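(S)-ureidoglycine aminohydrolase (Escherichia coli, PDB 1RC6) catalyses the manganese-dependent deamination of (S)-ureidoglycine to (S)-ureidoglycolate and ammonia, a step in the anaerobic use of allantoin as a nitrogen source. Local coordinates at residues A[181-186]-A[248-253]; A[13-18]-A[221-226]. All blocks are in the same frame, centred on the assembly; numbering follows the deposited sequence.

Contact 1: A[181-186]-A[248-253]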
loop_
_atom_site.group_PDB
_atom_site.type_symbol
_atom_site.label_atom_id
_atom_site.label_comp_id
_atom_site.label_asym_id
_atom_site.label_seq_id
_atom_site.Cartn_x
_atom_site.Cartn_y
_atom_site.Cartn_z
ATOM N N MET A 181 0.653 -3.541 -7.699
ATOM C CA MET A 181 1.322 -2.896 -6.578
ATOM C C MET A 181 2.797 -2.816 -6.961
ATOM O O MET A 181 3.338 -3.746 -7.561
ATOM C CB MET A 181 1.170 -3.721 -5.289
ATOM C CG MET A 181 -0.244 -3.843 -4.718
ATOM S SD MET A 181 -0.951 -2.319 -4.012
ATOM C CE MET A 181 0.502 -1.536 -3.388
ATOM N N HIS A 182 3.447 -1.708 -6.639
ATOM C CA HIS A 182 4.857 -1.568 -6.974
ATOM C C HIS A 182 5.647 -1.033 -5.792
ATOM O O HIS A 182 5.093 -0.412 -4.892
ATOM C CB HIS A 182 5.055 -0.599 -8.149
ATOM C CG HIS A 182 4.313 -0.976 -9.388
ATOM N ND1 HIS A 182 2.999 -0.628 -9.600
ATOM C CD2 HIS A 182 4.702 -1.665 -10.483
ATOM C CE1 HIS A 182 2.608 -1.086 -10.777
ATOM N NE2 HIS A 182 3.625 -1.719 -11.333
ATOM N N ILE A 183 6.949 -1.282 -5.808
ATOM C CA ILE A 183 7.840 -0.780 -4.780
ATOM C C ILE A 183 8.985 -0.100 -5.520
ATOM O O ILE A 183 9.570 -0.692 -6.423
ATOM C CB ILE A 183 8.432 -1.907 -3.913
ATOM C CG1 ILE A 183 7.493 -2.236 -2.752
ATOM C CG2 ILE A 183 9.803 -1.480 -3.392
ATOM C CD1 ILE A 183 8.017 -3.331 -1.813
ATOM N N LEU A 184 9.281 1.145 -5.161
ATOM C CA LEU A 184 10.381 1.886 -5.775
ATOM C C LEU A 184 11.464 2.080 -4.720
ATOM O O LEU A 184 11.163 2.433 -3.577
ATOM C CB LEU A 184 9.905 3.247 -6.289
ATOM C CG LEU A 184 9.703 3.347 -7.805
ATOM C CD1 LEU A 184 9.073 4.678 -8.173
ATOM C CD2 LEU A 184 11.044 3.185 -8.498
ATOM N N SER A 185 12.718 1.838 -5.093
ATOM C CA SER A 185 13.823 1.984 -4.154
ATOM C C SER A 185 14.886 2.910 -4.733
ATOM O O SER A 185 15.116 2.911 -5.939
ATOM C CB SER A 185 14.427 0.609 -3.845
ATOM O OG SER A 185 15.134 0.605 -2.611
ATOM N N PHE A 186 15.506 3.717 -3.870
ATOM C CA PHE A 186 16.561 4.650 -4.277
ATOM C C PHE A 186 17.746 4.558 -3.328
ATOM O O PHE A 186 17.653 4.971 -2.168
ATOM C CB PHE A 186 16.072 6.098 -4.265
ATOM C CG PHE A 186 15.041 6.402 -5.299
ATOM C CD1 PHE A 186 13.732 5.954 -5.152
ATOM C CD2 PHE A 186 15.364 7.168 -6.412
ATOM C CE1 PHE A 186 12.747 6.270 -6.108
ATOM C CE2 PHE A 186 14.394 7.490 -7.369
ATOM C CZ PHE A 186 13.082 7.041 -7.217
ATOM N N SER A 248 12.733 3.920 -0.101
ATOM C CA SER A 248 11.817 3.039 -0.820
ATOM C C SER A 248 10.373 3.117 -0.335
ATOM O O SER A 248 10.110 3.221 0.864
ATOM C CB SER A 248 12.279 1.584 -0.725
ATOM O OG SER A 248 12.014 1.044 0.556
ATOM N N TYR A 249 9.440 3.054 -1.279
ATOM C CA TYR A 249 8.026 3.087 -0.943
ATOM C C TYR A 249 7.193 2.160 -1.823
ATOM O O TYR A 249 7.534 1.901 -2.977
ATOM C CB TYR A 249 7.477 4.510 -1.039
ATOM C CG TYR A 249 7.510 5.120 -2.416
ATOM C CD1 TYR A 249 8.624 5.832 -2.865
ATOM C CD2 TYR A 249 6.401 5.033 -3.256
ATOM C CE1 TYR A 249 8.626 6.457 -4.128
ATOM C CE2 TYR A 249 6.392 5.645 -4.518
ATOM C CZ TYR A 249 7.504 6.355 -4.941
ATOM O OH TYR A 249 7.473 6.954 -6.176
ATOM N N ILE A 250 6.097 1.659 -1.261
ATOM C CA ILE A 250 5.206 0.765 -1.975
ATOM C C ILE A 250 4.004 1.577 -2.411
ATOM O O ILE A 250 3.592 2.492 -1.708
ATOM C CB ILE A 250 4.759 -0.392 -1.067
ATOM C CG1 ILE A 250 3.888 -1.371 -1.856
ATOM C CG2 ILE A 250 4.031 0.160 0.167
ATOM C CD1 ILE A 250 3.650 -2.670 -1.129
ATOM N N TYR A 251 3.442 1.258 -3.571
ATOM C CA TYR A 251 2.294 2.007 -4.046
ATOM C C TYR A 251 1.414 1.262 -5.030
ATOM O O TYR A 251 1.893 0.478 -5.850
ATOM C CB TYR A 251 2.747 3.326 -4.681
ATOM C CG TYR A 251 3.375 3.185 -6.048
ATOM C CD1 TYR A 251 4.746 2.923 -6.193
ATOM C CD2 TYR A 251 2.602 3.329 -7.204
ATOM C CE1 TYR A 251 5.332 2.815 -7.461
ATOM C CE2 TYR A 251 3.181 3.219 -8.480
ATOM C CZ TYR A 251 4.541 2.963 -8.596
ATOM O OH TYR A 251 5.094 2.841 -9.852
ATOM N N SER A 252 0.120 1.544 -4.952
ATOM C CA SER A 252 -0.871 0.928 -5.808
ATOM C C SER A 252 -1.043 1.683 -7.116
ATOM O O SER A 252 -0.554 2.790 -7.276
ATOM C CB SER A 252 -2.201 0.850 -5.077
ATOM O OG SER A 252 -2.559 2.108 -4.540
ATOM N N LYS A 253 -1.761 1.068 -8.046
ATOM C CA LYS A 253 -1.989 1.633 -9.362
ATOM C C LYS A 253 -3.008 0.768 -10.088
ATOM O O LYS A 253 -2.796 -0.422 -10.251
ATOM C CB LYS A 253 -0.665 1.625 -10.130
ATOM C CG LYS A 253 -0.785 1.582 -11.642
ATOM C CD LYS A 253 0.512 1.081 -12.286
ATOM C CE LYS A 253 0.491 1.201 -13.815
ATOM N NZ LYS A 253 0.471 2.621 -14.302
#

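Contact 2: A[13-18]-A[221-226]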
loop_
_atom_site.group_PDB
_atom_site.type_symbol
_atom_site.label_atom_id
_atom_site.label_comp_id
_atom_site.label_asym_id
_atom_site.label_seq_id
_atom_site.Cartn_x
_atom_site.Cartn_y
_atom_site.Cartn_z
ATOM N N ASP A 13 11.250 17.645 15.504
ATOM C CA ASP A 13 10.283 18.710 15.761
ATOM C C ASP A 13 10.105 19.535 14.494
ATOM O O ASP A 13 9.043 20.112 14.255
ATOM C CB ASP A 13 10.763 19.613 16.911
ATOM C CG ASP A 13 10.992 18.847 18.217
ATOM O OD1 ASP A 13 10.126 18.031 18.601
ATOM O OD2 ASP A 13 12.036 19.073 18.865
ATOM N N LEU A 14 11.158 19.587 13.686
ATOM C CA LEU A 14 11.131 20.325 12.430
ATOM C C LEU A 14 10.124 19.672 11.490
ATOM O O LEU A 14 9.275 20.339 10.892
ATOM C CB LEU A 14 12.522 20.316 11.781
ATOM C CG LEU A 14 13.606 21.294 12.256
ATOM C CD1 LEU A 14 13.747 21.274 13.770
ATOM C CD2 LEU A 14 14.922 20.919 11.592
ATOM N N LEU A 15 10.220 18.353 11.381
ATOM C CA LEU A 15 9.342 17.589 10.512
ATOM C C LEU A 15 7.951 17.337 11.104
ATOM O O LEU A 15 7.135 16.636 10.500
ATOM C CB LEU A 15 10.019 16.266 10.147
ATOM C CG LEU A 15 11.383 16.461 9.473
ATOM C CD1 LEU A 15 12.023 15.114 9.161
ATOM C CD2 LEU A 15 11.201 17.281 8.206
ATOM N N ALA A 16 7.675 17.924 12.268
ATOM C CA ALA A 16 6.374 17.759 12.922
ATOM C C ALA A 16 5.287 18.572 12.212
ATOM O O ALA A 16 5.503 19.735 11.864
ATOM C CB ALA A 16 6.464 18.178 14.389
ATOM N N ASN A 17 4.129 17.946 12.001
ATOM C CA ASN A 17 2.984 18.581 11.346
ATOM C C ASN A 17 3.171 18.801 9.848
ATOM O O ASN A 17 3.403 19.925 9.407
ATOM C CB ASN A 17 2.666 19.936 11.992
ATOM C CG ASN A 17 2.492 19.844 13.489
ATOM O OD1 ASN A 17 1.739 19.006 13.988
ATOM N ND2 ASN A 17 3.181 20.718 14.218
ATOM N N ARG A 18 3.064 17.735 9.065
ATOM C CA ARG A 18 3.206 17.860 7.619
ATOM C C ARG A 18 1.940 17.388 6.891
ATOM O O ARG A 18 1.782 17.601 5.685
ATOM C CB ARG A 18 4.436 17.081 7.148
ATOM C CG ARG A 18 5.739 17.750 7.546
ATOM C CD ARG A 18 6.960 16.955 7.119
ATOM N NE ARG A 18 7.105 15.709 7.869
ATOM C CZ ARG A 18 6.767 14.508 7.411
ATOM N NH1 ARG A 18 6.261 14.374 6.189
ATOM N NH2 ARG A 18 6.929 13.438 8.181
ATOM N N PRO A 221 9.240 17.261 2.776
ATOM C CA PRO A 221 10.098 16.152 3.188
ATOM C C PRO A 221 9.197 14.950 3.478
ATOM O O PRO A 221 8.136 15.077 4.097
ATOM C CB PRO A 221 10.810 16.697 4.430
ATOM C CG PRO A 221 9.878 17.770 4.940
ATOM C CD PRO A 221 9.366 18.414 3.679
ATOM N N VAL A 222 9.611 13.790 2.995
ATOM C CA VAL A 222 8.846 12.577 3.182
ATOM C C VAL A 222 9.733 11.564 3.875
ATOM O O VAL A 222 10.951 11.589 3.708
ATOM C CB VAL A 222 8.394 12.044 1.828
ATOM C CG1 VAL A 222 7.829 10.664 1.975
ATOM C CG2 VAL A 222 7.352 12.966 1.245
ATOM N N LYS A 223 9.142 10.673 4.657
ATOM C CA LYS A 223 9.960 9.694 5.342
ATOM C C LYS A 223 9.224 8.432 5.727
ATOM O O LYS A 223 8.002 8.364 5.675
ATOM C CB LYS A 223 10.578 10.319 6.588
ATOM C CG LYS A 223 9.578 10.639 7.688
ATOM C CD LYS A 223 10.199 11.572 8.728
ATOM C CE LYS A 223 9.350 11.672 9.983
ATOM N NZ LYS A 223 9.358 10.389 10.733
ATOM N N LYS A 224 9.999 7.430 6.111
ATOM C CA LYS A 224 9.468 6.146 6.529
ATOM C C LYS A 224 8.264 6.363 7.429
ATOM O O LYS A 224 8.333 7.137 8.380
ATOM C CB LYS A 224 10.560 5.377 7.262
ATOM C CG LYS A 224 10.136 4.094 7.923
ATOM C CD LYS A 224 11.379 3.253 8.201
ATOM C CE LYS A 224 11.083 2.073 9.104
ATOM N NZ LYS A 224 10.755 2.516 10.494
ATOM N N GLY A 225 7.157 5.697 7.111
ATOM C CA GLY A 225 5.949 5.835 7.904
ATOM C C GLY A 225 4.912 6.768 7.297
ATOM O O GLY A 225 3.733 6.704 7.645
ATOM N N ASP A 226 5.341 7.645 6.398
ATOM C CA ASP A 226 4.426 8.579 5.753
ATOM C C ASP A 226 3.595 7.882 4.685
ATOM O O ASP A 226 4.010 6.865 4.124
ATOM C CB ASP A 226 5.197 9.720 5.085
ATOM C CG ASP A 226 5.764 10.718 6.080
ATOM O OD1 ASP A 226 6.450 11.663 5.628
ATOM O OD2 ASP A 226 5.525 10.566 7.305
#

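Contact 1: A[181-186]-A[248-253]
The Tyr251 ring carries His182 CB over one face, a CH-pi contact 3.9 Å from CB to the ring centroid. The His182 and Tyr251 rings lie roughly parallel, planes 27° apart, but are so displaced that little ring area stacks. Leu184 CB sits over one face of the Tyr249 ring, toward its rim, and Leu184 CD1 comes 3.4 Å from Tyr249 OH. These residues belong to two antiparallel strands of the C-terminal cupin beta-barrel. Both tyrosines have CG between backbone N and carbonyl carbon (chi1 64° in Tyr249, 75° in Tyr251), which brings the ring ends closer to strand 179-186. His182 and Tyr251 form one hydrogen-bonded pair, Leu184 and Tyr249 the next. The ring of Tyr251 also packs edge-to-face with His202, a probable manganese ligand, and Ser252 O accepts a bond from His202 ND1. Tyr249 and Lys253 probably bind substrate, so this face looks into the likely active site. On the other face Met181 packs on Phe84, and Ile183 and Ile250 on Tyr86, of strand 81-89. Ile183 CG1 lies 3.7 Å from Ile250 CB. The bent Met181 chain brings CE to 3.7 Å from Ile250 CG1.

Contact 2: A[13-18]-A[221-226]
The chain at Leu15 and Arg18 has just left helix 11-14, and it faces the end of strand 219-223 and the type II turn Lys223 to Asp226 without any backbone pairing; the nearest CA atoms, of Leu15 and Pro221, are 7.5 Å apart. Side chains therefore make the contact, and Arg18 is at its centre. Its NH1 donates to Asp226 OD1 at 2.8 Å, the main bond of a salt bridge. OD1 lies near the guanidinium plane, at its edge, but NH1 meets OD1 from above the carboxylate plane. The two planes are 37° apart, so the pair is twisted rather than coplanar, with one strong bond; NH2 adds weak bonds to OD1 and OD2 of Asp226. The guanidinium is also held from its own segment: Arg18 NE donates to Leu15 O at 2.8 Å, on a lone pair in the carbonyl plane. A bend at chi3 (-69°) turns the arginine chain so that NE can face Leu15 while NH1 and NH2 face Asp226.

The turn follows strand 219-223 in the C-terminal cupin domain and leads into strand 227-230. Asp226 N closes it with a bond to Lys223 O, and Gly225 occupies a position with positive phi (101°). Asp226 OD1 also accepts from Lys223 N at 3.0 Å, on the carboxylate face opposite to Arg18 NH1. Asp226 thus ties its own turn together while binding the N-terminal segment.

Apolar atoms flank the charged pair. Leu15 CD2 rests 3.6 Å from Pro221 CG, and Arg18 CD touches the same CG at 3.7 Å. Lys223 CE comes 3.5 Å from Arg18 NH2.

In the fold
Contact 1 lies within the C-terminal cupin domain; contact 2 joins the N-terminal segment to it. Their centres are about 18 Å apart and their nearest atoms about 6 Å apart, and they do not touch. Along the chain their segments alternate: 13-18, 181-186, 221-226, 248-253. Contact 1 joins neighbouring strands of the seven-stranded antiparallel sheet, near the chain's centre. Contact 2 lies farther out, where the N-terminal segment meets the edge strand 219-223 of the four-stranded sheet. Strand 202-208 connects them: it pairs with 247-254, and its Ile206 touches Tyr249 and Asp226. The N-terminal segment is thus fastened to the outside of the barrel, whereas contact 1 borders the likely manganese and substrate site.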